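Local coordinates for protein L-asparagine oxygenase (Streptomyces coelicolor, PDB 2OG5) that hydroxylates L-asparagine at C3 with iron(II), 2-oxoglutarate and dioxygen, supplying (2S,3S)-3-hydroxyasparagine for assembly of the calcium-dependent lipopeptide antibiotic, at residues Met110-Thr115 with Leu195-Asp200; Glu50-Leu55 with Ala130-Met135; Arg62-Glu67 with Gly152-Asp157; Leu140-Ala145 with Thr334-Ser339; Phe232-Pro237 with Leu266-Pro271. One frame throughout, in Å; residues are numbered along the deposited sequence.

Contact 1 of 5, residues Met110-Thr115 with Leu195-Asp200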
# COMPACT_ATOMS: atom_id res chain seq x y z
N MET A 110 11.75 14.27 -15.75
CA MET A 110 12.40 15.53 -16.09
C MET A 110 11.86 16.67 -15.23
O MET A 110 12.60 17.58 -14.84
CB MET A 110 12.20 15.86 -17.57
N GLY A 111 10.56 16.61 -14.93
CA GLY A 111 9.90 17.65 -14.15
C GLY A 111 9.91 17.45 -12.64
O GLY A 111 9.44 18.32 -11.91
N LEU A 112 10.43 16.31 -12.17
CA LEU A 112 10.41 16.00 -10.74
C LEU A 112 11.34 16.89 -9.90
O LEU A 112 12.54 16.96 -10.18
CB LEU A 112 10.80 14.53 -10.48
CG LEU A 112 9.72 13.46 -10.42
CD1 LEU A 112 10.35 12.18 -9.87
CD2 LEU A 112 8.52 13.88 -9.58
N PRO A 113 10.80 17.54 -8.86
CA PRO A 113 11.64 18.34 -7.98
C PRO A 113 12.49 17.45 -7.08
O PRO A 113 12.34 16.23 -7.13
CB PRO A 113 10.62 19.12 -7.16
CG PRO A 113 9.47 18.23 -7.08
CD PRO A 113 9.40 17.55 -8.41
N PRO A 114 13.36 18.05 -6.26
CA PRO A 114 14.09 17.26 -5.27
C PRO A 114 13.14 16.52 -4.33
O PRO A 114 12.02 16.98 -4.07
CB PRO A 114 14.91 18.31 -4.51
CG PRO A 114 14.98 19.48 -5.41
CD PRO A 114 13.71 19.48 -6.19
N THR A 115 13.57 15.36 -3.85
CA THR A 115 12.73 14.56 -2.98
C THR A 115 12.39 15.36 -1.72
O THR A 115 13.30 15.89 -1.08
CB THR A 115 13.46 13.27 -2.61
OG1 THR A 115 13.82 12.56 -3.80
CG2 THR A 115 12.59 12.38 -1.73
N LEU A 195 3.66 3.86 -5.99
CA LEU A 195 4.19 4.30 -7.28
C LEU A 195 5.57 4.90 -7.06
O LEU A 195 5.73 5.84 -6.27
CB LEU A 195 3.27 5.34 -7.93
CG LEU A 195 3.71 5.97 -9.25
CD1 LEU A 195 3.77 4.92 -10.37
CD2 LEU A 195 2.78 7.13 -9.61
N CYS A 196 6.57 4.39 -7.77
CA CYS A 196 7.93 4.89 -7.61
C CYS A 196 8.17 6.09 -8.51
O CYS A 196 8.02 6.00 -9.73
CB CYS A 196 8.94 3.79 -7.92
SG CYS A 196 10.65 4.35 -7.81
N LEU A 197 8.54 7.20 -7.90
CA LEU A 197 8.93 8.40 -8.64
C LEU A 197 10.44 8.48 -8.83
O LEU A 197 10.93 8.88 -9.88
CB LEU A 197 8.46 9.65 -7.90
CG LEU A 197 6.94 9.83 -7.75
CD1 LEU A 197 6.64 11.17 -7.08
CD2 LEU A 197 6.21 9.72 -9.07
N ARG A 198 11.18 8.10 -7.79
CA ARG A 198 12.63 8.13 -7.82
C ARG A 198 13.12 6.92 -7.03
O ARG A 198 12.68 6.70 -5.90
CB ARG A 198 13.12 9.44 -7.20
CG ARG A 198 14.60 9.67 -7.24
CD ARG A 198 14.96 11.09 -6.82
NE ARG A 198 14.68 12.07 -7.88
CZ ARG A 198 14.04 13.23 -7.71
NH1 ARG A 198 13.57 13.60 -6.53
NH2 ARG A 198 13.89 14.03 -8.75
N ALA A 199 13.98 6.11 -7.63
CA ALA A 199 14.53 4.95 -6.96
C ALA A 199 15.50 5.36 -5.85
O ALA A 199 16.05 6.45 -5.88
CB ALA A 199 15.22 4.03 -7.96
N ASP A 200 15.69 4.48 -4.88
CA ASP A 200 16.77 4.65 -3.91
C ASP A 200 18.10 4.57 -4.65
O ASP A 200 18.46 3.50 -5.12
CB ASP A 200 16.75 3.55 -2.85
CG ASP A 200 18.02 3.49 -2.01
OD1 ASP A 200 18.65 4.53 -1.74
OD2 ASP A 200 18.40 2.36 -1.62
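The CA atoms of Leu112 and Leu197 are 8.0 Å apart, and those of Thr115 and Arg198 equally far; the irregular loop 110-115 meets the end of strand 191-196 without backbone pairing. Leu197 and Arg198 both face Trp326 of the neighbouring strand, a classic beta bulge. From the bulge the Arg198 side chain leaves with CG anti to the backbone N (chi1 -176°), runs out extended and bends at chi3, which brings the guanidinium against the carbonyl of Pro113. NH1 and NH2 grip that oxygen end-on: Arg198 NH1 lies 3.0 Å from Pro113 O, in the carbonyl plane, while Arg198 NH2 at 3.1 Å comes from above that plane with a more bent N-H (143°). Arg198 NH1 also donates to Thr115 OG1 at 2.9 Å. Both acceptors lie close to the plane of the guanidinium, which fixes its rotation. Over one face of the group, offset toward the rim, sits Leu112 CD1. The same methyl reaches the bulge, 3.7 Å from Leu197 CB, the two leucine side chains crossing at about a right angle. Thr115 OG1 in turn hydrogen-bonds to the backbone oxygen of Asp324, next in sequence to Arg325, which binds 2-oxoglutarate; the Thr115 and Arg325 side chains are about 6 Å apart. The arginine thus ties a proline-rich loop to the end of strand 191-196, at the bulge, through neutral oxygens, with three N-H bonds in one plane and a leucine methyl over it; its charge probably strengthens the hold on these dipoles.

Contact 2 of 5, residues Glu50-Leu55 with Ala130-Met135; sequences EIAWKL and AAVLLM
Ala52 and Ala131 mark the crossing of helices 42-58 and 128-140: their CA atoms are 5.4 Å apart, and the short helix segments run at 106° to each other with axes 9.0 Å apart. The small side chains let the backbones come this near. Ala131 CB is a low bump on the second helix, fitted between Ala52 O, 3.6 Å away, and Leu55 CD2. Larger projections lie beside this alanine pair. Leu55 and Met135 reach toward each other tip to tip, with Leu55 CD2 at 3.6 Å from Met135 CG. The methionine is extended as far as its sulfur and then bends at chi3 (-68°), which folds CE back into the shallow hollow over Ala52, 3.9 Å from Ala52 CB. Its sulfur meets the Ile51 CG2 branch at 3.7 Å, the two side chains crossing at a slant. Val132 CG2 adds a looser touch to Ala52 CB, 4.3 Å away. Helix 66-76 packs on the same groups through Ala71 against Leu55 and through Ala75 against Ile51 and Met135, while Leu133 of helix 128-140 is directed to the sheet. The contact is therefore built mostly of methyl, methylene and thioether surfaces, with one backbone carbonyl taking part, and rests on dispersion and the exclusion of water; the bent methionine lays its methyl over the small alanine.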
# COMPACT_ATOMS: atom_id res chain seq x y z
N GLU A 50 -0.83 9.95 -22.04
CA GLU A 50 -1.75 10.96 -22.57
C GLU A 50 -2.92 11.19 -21.62
O GLU A 50 -3.28 12.32 -21.33
CB GLU A 50 -2.28 10.54 -23.95
CG GLU A 50 -3.21 11.55 -24.62
CD GLU A 50 -3.77 11.07 -25.97
OE1 GLU A 50 -3.68 9.86 -26.27
OE2 GLU A 50 -4.31 11.92 -26.72
N ILE A 51 -3.50 10.09 -21.15
CA ILE A 51 -4.65 10.16 -20.25
C ILE A 51 -4.26 10.83 -18.92
O ILE A 51 -4.99 11.68 -18.42
CB ILE A 51 -5.22 8.75 -19.98
CG1 ILE A 51 -5.81 8.14 -21.25
CG2 ILE A 51 -6.31 8.81 -18.91
CD1 ILE A 51 -5.97 6.62 -21.19
N ALA A 52 -3.12 10.43 -18.36
CA ALA A 52 -2.65 10.98 -17.09
C ALA A 52 -2.35 12.47 -17.19
O ALA A 52 -2.72 13.24 -16.31
CB ALA A 52 -1.43 10.22 -16.61
N TRP A 53 -1.70 12.88 -18.28
CA TRP A 53 -1.40 14.31 -18.46
C TRP A 53 -2.66 15.14 -18.62
O TRP A 53 -2.75 16.24 -18.08
CB TRP A 53 -0.45 14.53 -19.65
CG TRP A 53 0.98 14.41 -19.26
CD1 TRP A 53 1.86 13.44 -19.65
CD2 TRP A 53 1.71 15.29 -18.40
NE1 TRP A 53 3.10 13.67 -19.08
CE2 TRP A 53 3.03 14.79 -18.31
CE3 TRP A 53 1.38 16.45 -17.69
CZ2 TRP A 53 4.02 15.42 -17.54
CZ3 TRP A 53 2.36 17.07 -16.92
CH2 TRP A 53 3.67 16.55 -16.85
N LYS A 54 -3.63 14.63 -19.38
CA LYS A 54 -4.90 15.32 -19.56
C LYS A 54 -5.62 15.50 -18.22
O LYS A 54 -6.14 16.58 -17.92
CB LYS A 54 -5.78 14.56 -20.55
CG LYS A 54 -7.10 15.25 -20.91
CD LYS A 54 -7.83 14.48 -21.99
CE LYS A 54 -9.28 14.94 -22.15
NZ LYS A 54 -10.20 13.82 -22.56
N LEU A 55 -5.67 14.45 -17.42
CA LEU A 55 -6.27 14.54 -16.09
C LEU A 55 -5.52 15.55 -15.21
O LEU A 55 -6.14 16.43 -14.61
CB LEU A 55 -6.26 13.17 -15.42
CG LEU A 55 -6.83 13.07 -14.00
CD1 LEU A 55 -8.28 13.49 -13.92
CD2 LEU A 55 -6.66 11.64 -13.53
N ALA A 130 -0.30 11.65 -8.89
CA ALA A 130 -1.66 11.61 -8.35
C ALA A 130 -2.64 11.05 -9.38
O ALA A 130 -3.55 10.30 -9.03
CB ALA A 130 -2.11 12.99 -7.89
N ALA A 131 -2.48 11.43 -10.64
CA ALA A 131 -3.36 10.96 -11.71
C ALA A 131 -3.28 9.45 -11.84
O ALA A 131 -4.29 8.76 -11.82
CB ALA A 131 -3.00 11.65 -13.05
N VAL A 132 -2.07 8.92 -11.96
CA VAL A 132 -1.89 7.48 -12.07
C VAL A 132 -2.49 6.72 -10.87
O VAL A 132 -3.23 5.74 -11.03
CB VAL A 132 -0.40 7.12 -12.23
CG1 VAL A 132 -0.18 5.63 -12.09
CG2 VAL A 132 0.11 7.64 -13.57
N LEU A 133 -2.18 7.17 -9.66
CA LEU A 133 -2.64 6.48 -8.47
C LEU A 133 -4.16 6.54 -8.32
O LEU A 133 -4.78 5.53 -7.99
CB LEU A 133 -1.97 7.03 -7.21
CG LEU A 133 -0.53 6.55 -7.01
CD1 LEU A 133 0.18 7.47 -6.01
CD2 LEU A 133 -0.47 5.09 -6.52
N LEU A 134 -4.76 7.71 -8.51
CA LEU A 134 -6.19 7.82 -8.24
C LEU A 134 -7.01 7.15 -9.35
O LEU A 134 -8.08 6.59 -9.08
CB LEU A 134 -6.61 9.27 -7.98
CG LEU A 134 -6.03 9.88 -6.68
CD1 LEU A 134 -6.56 11.28 -6.41
CD2 LEU A 134 -6.28 8.99 -5.47
N MET A 135 -6.53 7.16 -10.59
CA MET A 135 -7.20 6.40 -11.66
C MET A 135 -7.19 4.92 -11.31
O MET A 135 -8.24 4.26 -11.35
CB MET A 135 -6.54 6.63 -13.02
CG MET A 135 -6.81 8.00 -13.61
SD MET A 135 -6.22 8.21 -15.31
CE MET A 135 -4.43 8.17 -15.07

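Contact 3 of 5, residues Arg62-Glu67 with Gly152-Asp157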
# COMPACT_ATOMS: atom_id res chain seq x y z
N ARG A 62 -8.51 19.68 -7.25
CA ARG A 62 -7.24 19.07 -6.89
C ARG A 62 -7.53 17.68 -6.35
O ARG A 62 -8.66 17.40 -5.98
CB ARG A 62 -6.54 19.90 -5.83
CG ARG A 62 -6.20 21.30 -6.28
CD ARG A 62 -5.30 21.96 -5.28
NE ARG A 62 -5.95 22.04 -3.98
CZ ARG A 62 -5.33 22.25 -2.83
NH1 ARG A 62 -4.01 22.43 -2.79
NH2 ARG A 62 -6.03 22.28 -1.71
N PRO A 63 -6.51 16.80 -6.32
CA PRO A 63 -6.71 15.38 -6.01
C PRO A 63 -7.62 15.00 -4.83
O PRO A 63 -8.31 13.99 -4.93
CB PRO A 63 -5.29 14.89 -5.77
CG PRO A 63 -4.50 15.67 -6.74
CD PRO A 63 -5.10 17.04 -6.69
N ASP A 64 -7.60 15.74 -3.73
CA ASP A 64 -8.46 15.39 -2.58
C ASP A 64 -9.92 15.81 -2.75
O ASP A 64 -10.77 15.40 -1.96
CB ASP A 64 -7.88 15.97 -1.29
CG ASP A 64 -6.54 15.37 -0.96
OD1 ASP A 64 -6.50 14.19 -0.55
OD2 ASP A 64 -5.51 16.05 -1.15
N ASP A 65 -10.21 16.57 -3.80
CA ASP A 65 -11.59 17.00 -4.09
C ASP A 65 -12.39 15.89 -4.76
O ASP A 65 -11.90 15.22 -5.67
CB ASP A 65 -11.61 18.22 -5.02
CG ASP A 65 -10.87 19.41 -4.47
OD1 ASP A 65 -10.65 19.50 -3.24
OD2 ASP A 65 -10.48 20.28 -5.29
N ALA A 66 -13.64 15.72 -4.34
CA ALA A 66 -14.48 14.70 -4.96
C ALA A 66 -14.57 14.85 -6.48
O ALA A 66 -14.60 13.86 -7.20
CB ALA A 66 -15.88 14.69 -4.33
N GLU A 67 -14.58 16.08 -6.99
CA GLU A 67 -14.70 16.27 -8.44
C GLU A 67 -13.46 15.78 -9.20
O GLU A 67 -13.56 15.40 -10.37
CB GLU A 67 -14.99 17.74 -8.78
CG GLU A 67 -13.84 18.69 -8.56
CD GLU A 67 -14.25 20.13 -8.74
OE1 GLU A 67 -14.74 20.47 -9.84
OE2 GLU A 67 -14.11 20.91 -7.78
N GLY A 152 -5.20 12.60 6.19
CA GLY A 152 -6.25 12.08 5.33
C GLY A 152 -6.03 12.27 3.84
O GLY A 152 -6.96 12.07 3.07
N ALA A 153 -4.81 12.63 3.44
CA ALA A 153 -4.52 12.86 2.01
C ALA A 153 -4.64 11.55 1.24
O ALA A 153 -4.19 10.50 1.69
CB ALA A 153 -3.14 13.41 1.83
N LEU A 154 -5.22 11.62 0.04
CA LEU A 154 -5.35 10.41 -0.78
C LEU A 154 -4.05 9.94 -1.39
O LEU A 154 -3.90 8.75 -1.67
CB LEU A 154 -6.37 10.61 -1.89
CG LEU A 154 -7.78 10.94 -1.41
CD1 LEU A 154 -8.74 11.00 -2.60
CD2 LEU A 154 -8.28 9.95 -0.37
N VAL A 155 -3.11 10.86 -1.61
CA VAL A 155 -1.82 10.54 -2.21
C VAL A 155 -0.72 11.00 -1.26
O VAL A 155 -0.54 12.21 -1.04
CB VAL A 155 -1.67 11.19 -3.60
CG1 VAL A 155 -0.31 10.85 -4.19
CG2 VAL A 155 -2.82 10.74 -4.54
N GLN A 156 0.03 10.04 -0.71
CA GLN A 156 0.96 10.29 0.40
C GLN A 156 2.38 9.97 -0.02
O GLN A 156 2.63 8.98 -0.71
CB GLN A 156 0.56 9.44 1.61
CG GLN A 156 -0.91 9.61 1.99
CD GLN A 156 -1.39 8.74 3.13
OE1 GLN A 156 -0.62 8.00 3.75
NE2 GLN A 156 -2.69 8.80 3.40
N ASP A 157 3.33 10.80 0.41
CA ASP A 157 4.72 10.60 0.05
C ASP A 157 5.40 9.62 0.99
O ASP A 157 5.16 9.62 2.21
CB ASP A 157 5.50 11.92 0.09
CG ASP A 157 5.06 12.89 -1.00
OD1 ASP A 157 4.84 12.45 -2.14
OD2 ASP A 157 4.96 14.10 -0.72
O HOH W 1 -8.39 13.52 1.25
O HOH W 2 -3.66 13.81 -1.78
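Asp64 OD1 accepts a nearly straight bond from the backbone N-H of Leu154, at 2.9 Å and 166°, met nearly along the C-O axis of the carboxylate. Around that oxygen Ala153 CA lies at 3.5 Å and Leu154 CG at 3.6 Å, giving a mixed polar and apolar seat. Two waters extend the grip. One donates both to Asp64 OD1 and to Gly152 O, 2.7 Å from each; the other accepts from Val155 N and lies 3.0 Å from Asp64 OD2, where it can donate. One carboxylate thereby reaches three backbone groups of the second segment, Gly152 O, Leu154 N and Val155 N, directly or through water. Its other oxygen, OD2, also has a salt bridge to Arg124, which would probably favour the charged form. Beside this polar group, Leu154 CD1 touches Pro63 O at 3.8 Å.

What positions these groups lies one shell further out. Asp64 stands within a type I turn from Arg62 to Asp65, closed by the Asp65 N to Arg62 O bond and strengthened where Asp65 OD2 accepts from Arg62 N. On the other segment, Gln156 NE2 donates to Ala153 O at 2.8 Å, lying in the carbonyl plane, while its OE1 takes an N-H of Arg329, an L-asparagine-binding residue.

Leading into helix 66-76, the turn rests through Pro63 on Ala130 and Leu134 of helix 128-140. Leu154 lies against Leu134 too and against Val69 of helix 66-76, and from there the chain enters strand 156-158, which pairs with strand 326-333 in the larger sheet.

Contact 4 of 5, residues Leu140-Ala145 with Thr334-Ser339; sequences LGDPGA and TDLRRS
Thr334, just past the end of strand 326-333, comes close to Gly141 backbone to backbone, with Thr334 CA 4.3 Å from Gly141 CA. Gly141 has left helix 128-140 with positive phi. The Thr334 side chain starts away from the other segment; its CG2 branch lies 4.1 Å from Leu140 O, an oxygen that accepts from Arg91, while Thr334 N donates to Asp190. Asp335 turns outward and its carboxylate makes a weak bond to Arg337 N within its own turn. Leu336, first residue of a 3-10 segment, returns to the contact: with CG anti to the backbone N (chi1 -173°), its side chain crosses that of Asp142 at about a right angle. Leu336 CB is 3.7 Å from Asp142 OD2, and Leu336 CD2 is 4.0 Å from Asp142 CB, so the leucine lies across the aspartate, touching CB and OD2. A water joins the polar parts of the same pair, donating to Asp142 OD2 at 2.7 Å and accepting from Leu336 N at 2.9 Å. Asp142 OD1 has a salt bridge to Arg73 of helix 66-76, so the carboxylate is shared between an arginine and the bridging water. Leu336 CD1 lies near Pro143 O, which the contact buries with no polar partner in the model. Beyond Leu336 the 3-10 turn carries Arg337 away, while Ser339 is tied to Arg343. The join between the helix-to-strand corner and the loop after strand 326-333 is thus partly apolar, partly water-mediated, and its aspartate is probably kept ionised by Arg73.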
# COMPACT_ATOMS: atom_id res chain seq x y z
N LEU A 140 -9.79 -0.38 -9.16
CA LEU A 140 -9.82 -1.51 -8.22
C LEU A 140 -10.93 -1.41 -7.18
O LEU A 140 -11.29 -2.40 -6.55
CB LEU A 140 -8.47 -1.64 -7.51
CG LEU A 140 -7.35 -2.27 -8.33
CD1 LEU A 140 -6.02 -2.11 -7.61
CD2 LEU A 140 -7.66 -3.74 -8.61
N GLY A 141 -11.44 -0.20 -6.96
CA GLY A 141 -12.43 0.04 -5.92
C GLY A 141 -12.59 1.54 -5.85
O GLY A 141 -13.07 2.15 -6.80
N ASP A 142 -12.21 2.14 -4.72
CA ASP A 142 -12.12 3.59 -4.57
C ASP A 142 -10.94 3.92 -3.70
O ASP A 142 -10.54 3.12 -2.86
CB ASP A 142 -13.39 4.14 -3.92
CG ASP A 142 -14.59 4.05 -4.83
OD1 ASP A 142 -14.67 4.86 -5.78
OD2 ASP A 142 -15.44 3.15 -4.63
N PRO A 143 -10.36 5.12 -3.88
CA PRO A 143 -9.31 5.51 -2.97
C PRO A 143 -9.89 5.85 -1.61
O PRO A 143 -11.06 6.19 -1.50
CB PRO A 143 -8.72 6.74 -3.63
CG PRO A 143 -9.88 7.34 -4.37
CD PRO A 143 -10.68 6.17 -4.87
N GLY A 144 -9.04 5.78 -0.59
CA GLY A 144 -9.43 6.18 0.75
C GLY A 144 -8.22 6.55 1.58
O GLY A 144 -7.09 6.17 1.27
N ALA A 145 -8.46 7.30 2.64
CA ALA A 145 -7.41 7.64 3.60
C ALA A 145 -8.02 7.88 4.96
O ALA A 145 -9.23 7.91 5.10
CB ALA A 145 -6.62 8.85 3.14
N THR A 334 -12.06 -1.81 -1.48
CA THR A 334 -12.79 -2.58 -2.48
C THR A 334 -14.30 -2.36 -2.42
O THR A 334 -14.96 -2.51 -3.43
CB THR A 334 -12.50 -4.07 -2.34
OG1 THR A 334 -12.51 -4.43 -0.95
CG2 THR A 334 -11.14 -4.38 -2.94
N ASP A 335 -14.81 -1.97 -1.25
CA ASP A 335 -16.23 -1.65 -1.10
C ASP A 335 -16.36 -0.42 -0.20
O ASP A 335 -16.56 -0.54 1.01
CB ASP A 335 -17.00 -2.84 -0.53
CG ASP A 335 -18.52 -2.63 -0.56
OD1 ASP A 335 -18.99 -1.57 -1.00
OD2 ASP A 335 -19.23 -3.55 -0.11
N LEU A 336 -16.25 0.75 -0.81
CA LEU A 336 -16.27 2.01 -0.07
C LEU A 336 -17.53 2.14 0.78
O LEU A 336 -17.51 2.73 1.86
CB LEU A 336 -16.18 3.17 -1.05
CG LEU A 336 -16.04 4.58 -0.47
CD1 LEU A 336 -14.72 4.73 0.24
CD2 LEU A 336 -16.21 5.62 -1.58
N ARG A 337 -18.63 1.57 0.32
CA ARG A 337 -19.90 1.71 1.04
C ARG A 337 -19.82 1.25 2.49
O ARG A 337 -20.49 1.81 3.38
CB ARG A 337 -21.02 0.96 0.32
CG ARG A 337 -22.41 1.12 0.92
CD ARG A 337 -22.82 2.57 0.93
NE ARG A 337 -24.11 2.75 1.59
CZ ARG A 337 -24.61 3.94 1.88
NH1 ARG A 337 -23.98 5.04 1.49
NH2 ARG A 337 -25.77 4.03 2.52
N ARG A 338 -19.02 0.23 2.75
CA ARG A 338 -18.98 -0.37 4.08
C ARG A 338 -18.52 0.58 5.18
O ARG A 338 -18.84 0.36 6.34
CB ARG A 338 -18.07 -1.61 4.08
CG ARG A 338 -18.55 -2.74 3.22
CD ARG A 338 -17.67 -3.95 3.36
NE ARG A 338 -17.60 -4.37 4.76
CZ ARG A 338 -16.49 -4.50 5.48
NH1 ARG A 338 -15.29 -4.29 4.95
NH2 ARG A 338 -16.59 -4.86 6.76
N SER A 339 -17.76 1.61 4.82
CA SER A 339 -17.20 2.57 5.77
C SER A 339 -17.97 3.89 5.82
O SER A 339 -17.48 4.86 6.39
CB SER A 339 -15.73 2.84 5.44
OG SER A 339 -15.57 3.31 4.11
O HOH W 3 -15.13 0.73 -3.47

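Contact 5 of 5, residues Phe232-Pro237 with Leu266-Pro271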
# COMPACT_ATOMS: atom_id res chain seq x y z
N PHE A 232 -4.22 -12.30 20.35
CA PHE A 232 -3.34 -11.25 19.82
C PHE A 232 -4.02 -9.89 19.94
O PHE A 232 -5.17 -9.72 19.54
CB PHE A 232 -3.00 -11.54 18.37
CG PHE A 232 -2.48 -12.93 18.13
CD1 PHE A 232 -1.12 -13.20 18.19
CD2 PHE A 232 -3.36 -13.97 17.87
CE1 PHE A 232 -0.64 -14.48 17.96
CE2 PHE A 232 -2.89 -15.25 17.66
CZ PHE A 232 -1.52 -15.51 17.71
N ARG A 233 -3.29 -8.91 20.46
CA ARG A 233 -3.81 -7.57 20.66
C ARG A 233 -3.04 -6.58 19.78
O ARG A 233 -1.83 -6.44 19.93
CB ARG A 233 -3.63 -7.19 22.13
CG ARG A 233 -4.24 -5.85 22.52
CD ARG A 233 -4.01 -5.59 24.01
NE ARG A 233 -4.65 -6.60 24.86
CZ ARG A 233 -5.90 -6.53 25.34
NH1 ARG A 233 -6.70 -5.50 25.06
NH2 ARG A 233 -6.36 -7.52 26.10
N THR A 234 -3.75 -5.90 18.88
CA THR A 234 -3.15 -4.87 18.03
C THR A 234 -3.82 -3.54 18.32
O THR A 234 -4.84 -3.20 17.73
CB THR A 234 -3.28 -5.24 16.54
OG1 THR A 234 -2.80 -6.58 16.34
CG2 THR A 234 -2.47 -4.29 15.65
N ALA A 235 -3.27 -2.78 19.26
CA ALA A 235 -3.91 -1.53 19.69
C ALA A 235 -3.70 -0.45 18.63
O ALA A 235 -2.71 -0.49 17.90
CB ALA A 235 -3.37 -1.08 21.05
N PRO A 236 -4.65 0.51 18.54
CA PRO A 236 -4.47 1.58 17.56
C PRO A 236 -3.27 2.43 17.92
O PRO A 236 -2.91 2.51 19.10
CB PRO A 236 -5.75 2.41 17.68
CG PRO A 236 -6.71 1.58 18.45
CD PRO A 236 -5.89 0.68 19.31
N PRO A 237 -2.65 3.08 16.93
CA PRO A 237 -1.57 4.00 17.27
C PRO A 237 -2.11 5.18 18.09
O PRO A 237 -3.29 5.50 17.99
CB PRO A 237 -1.05 4.47 15.91
CG PRO A 237 -1.62 3.51 14.91
CD PRO A 237 -2.90 3.04 15.48
N LEU A 266 3.94 -7.00 12.98
CA LEU A 266 4.96 -7.63 13.83
C LEU A 266 5.61 -6.63 14.80
O LEU A 266 6.24 -7.05 15.77
CB LEU A 266 5.99 -8.41 13.01
CG LEU A 266 5.43 -9.73 12.45
CD1 LEU A 266 6.39 -10.32 11.45
CD2 LEU A 266 5.15 -10.73 13.55
N ALA A 267 5.41 -5.34 14.57
CA ALA A 267 5.88 -4.30 15.50
C ALA A 267 4.85 -3.98 16.58
O ALA A 267 5.23 -3.75 17.73
CB ALA A 267 6.24 -3.03 14.74
N ALA A 268 3.57 -3.97 16.23
CA ALA A 268 2.51 -3.50 17.12
C ALA A 268 1.72 -4.64 17.77
O ALA A 268 1.29 -4.52 18.92
CB ALA A 268 1.57 -2.58 16.37
N THR A 269 1.54 -5.76 17.06
CA THR A 269 0.72 -6.86 17.58
C THR A 269 1.40 -7.52 18.79
O THR A 269 2.56 -7.94 18.70
CB THR A 269 0.42 -7.92 16.51
OG1 THR A 269 -0.27 -7.31 15.41
CG2 THR A 269 -0.44 -9.06 17.08
N GLU A 270 0.68 -7.59 19.90
CA GLU A 270 1.19 -8.16 21.15
C GLU A 270 0.52 -9.50 21.41
O GLU A 270 -0.71 -9.59 21.40
CB GLU A 270 0.86 -7.22 22.31
CG GLU A 270 1.62 -5.89 22.30
CD GLU A 270 3.08 -6.03 22.66
OE1 GLU A 270 3.45 -7.01 23.35
OE2 GLU A 270 3.88 -5.15 22.27
N PRO A 271 1.33 -10.55 21.66
CA PRO A 271 0.75 -11.84 22.02
C PRO A 271 0.25 -11.82 23.45
O PRO A 271 0.92 -11.25 24.32
CB PRO A 271 1.94 -12.80 21.88
CG PRO A 271 3.13 -11.96 22.16
CD PRO A 271 2.80 -10.59 21.62
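Arg233 and Glu270 form an antiparallel hydrogen-bonded pair that satisfies all four of their backbone N-H and C=O groups facing across the contact. Arg233 N donates to Glu270 O at 2.8 Å, in the carbonyl plane; Glu270 N returns a bond of the same length to Arg233 O, tilted 27° from that carbonyl plane. Both are close to straight, at 172°. Each oxygen has a second, weaker approach from a CA-H: Phe232 CA lies 3.5 Å from Glu270 O, and Thr269 CA is equally far from Arg233 O. Next along, Thr234 OG1 and Thr269 OG1 are hydrogen-bonded at 2.8 Å, either able to donate. In both threonines the hydroxyl is anti to the carbonyl carbon and beside the backbone N (chi1 -51° in Thr234), which turns the two oxygens to one another as the side chains cross at a slant. Thr269 OG1 also accepts from the N-H of Asp265, next to a turn in which Ala267 N and Ala268 N both donate to Asp265 OD1.

Thr269 CG2 packs on Phe232 CB at 3.8 Å. Phe232 and Pro271, a non-hydrogen-bonded pair, put their side chains on one face, where Ala276 of helix 274-290 lies; Arg233 and Glu270 occupy the other, and their charged ends lead away. The turn leading into the ribbon comes near the iron ligand His179; the Ala268 and His179 side chains are about 7 Å apart. The ribbon's strength resides in backbone and hydroxyl bonds, with charge kept at the outer face and aromatic and proline carbon turned to the helix.

In the fold
Contacts 2 and 3 are buried, whereas contacts 1, 4 and 5 are only partly so. Helix 128-140 links several: contact 2 packs on it, Leu195 of contact 1 lies against Val132 and Leu133, and Leu134 touches both Pro63 and Leu154 of contact 3 and Pro143 of contact 4. Contacts 1, 3 and 4 reach the larger sheet, and Ala145 of contact 4 lies against the carbonyls of Gly152 and Ala153. Contact 5 stands apart, across the chain's centre from contacts 1 and 2. Chemistry follows place: almost wholly hydrocarbon and sulfur between helices, an arginine gripping neutral oxygens in contact 1, aspartates with bridging waters in contacts 3 and 4, and strand pairing in the outlying ribbon.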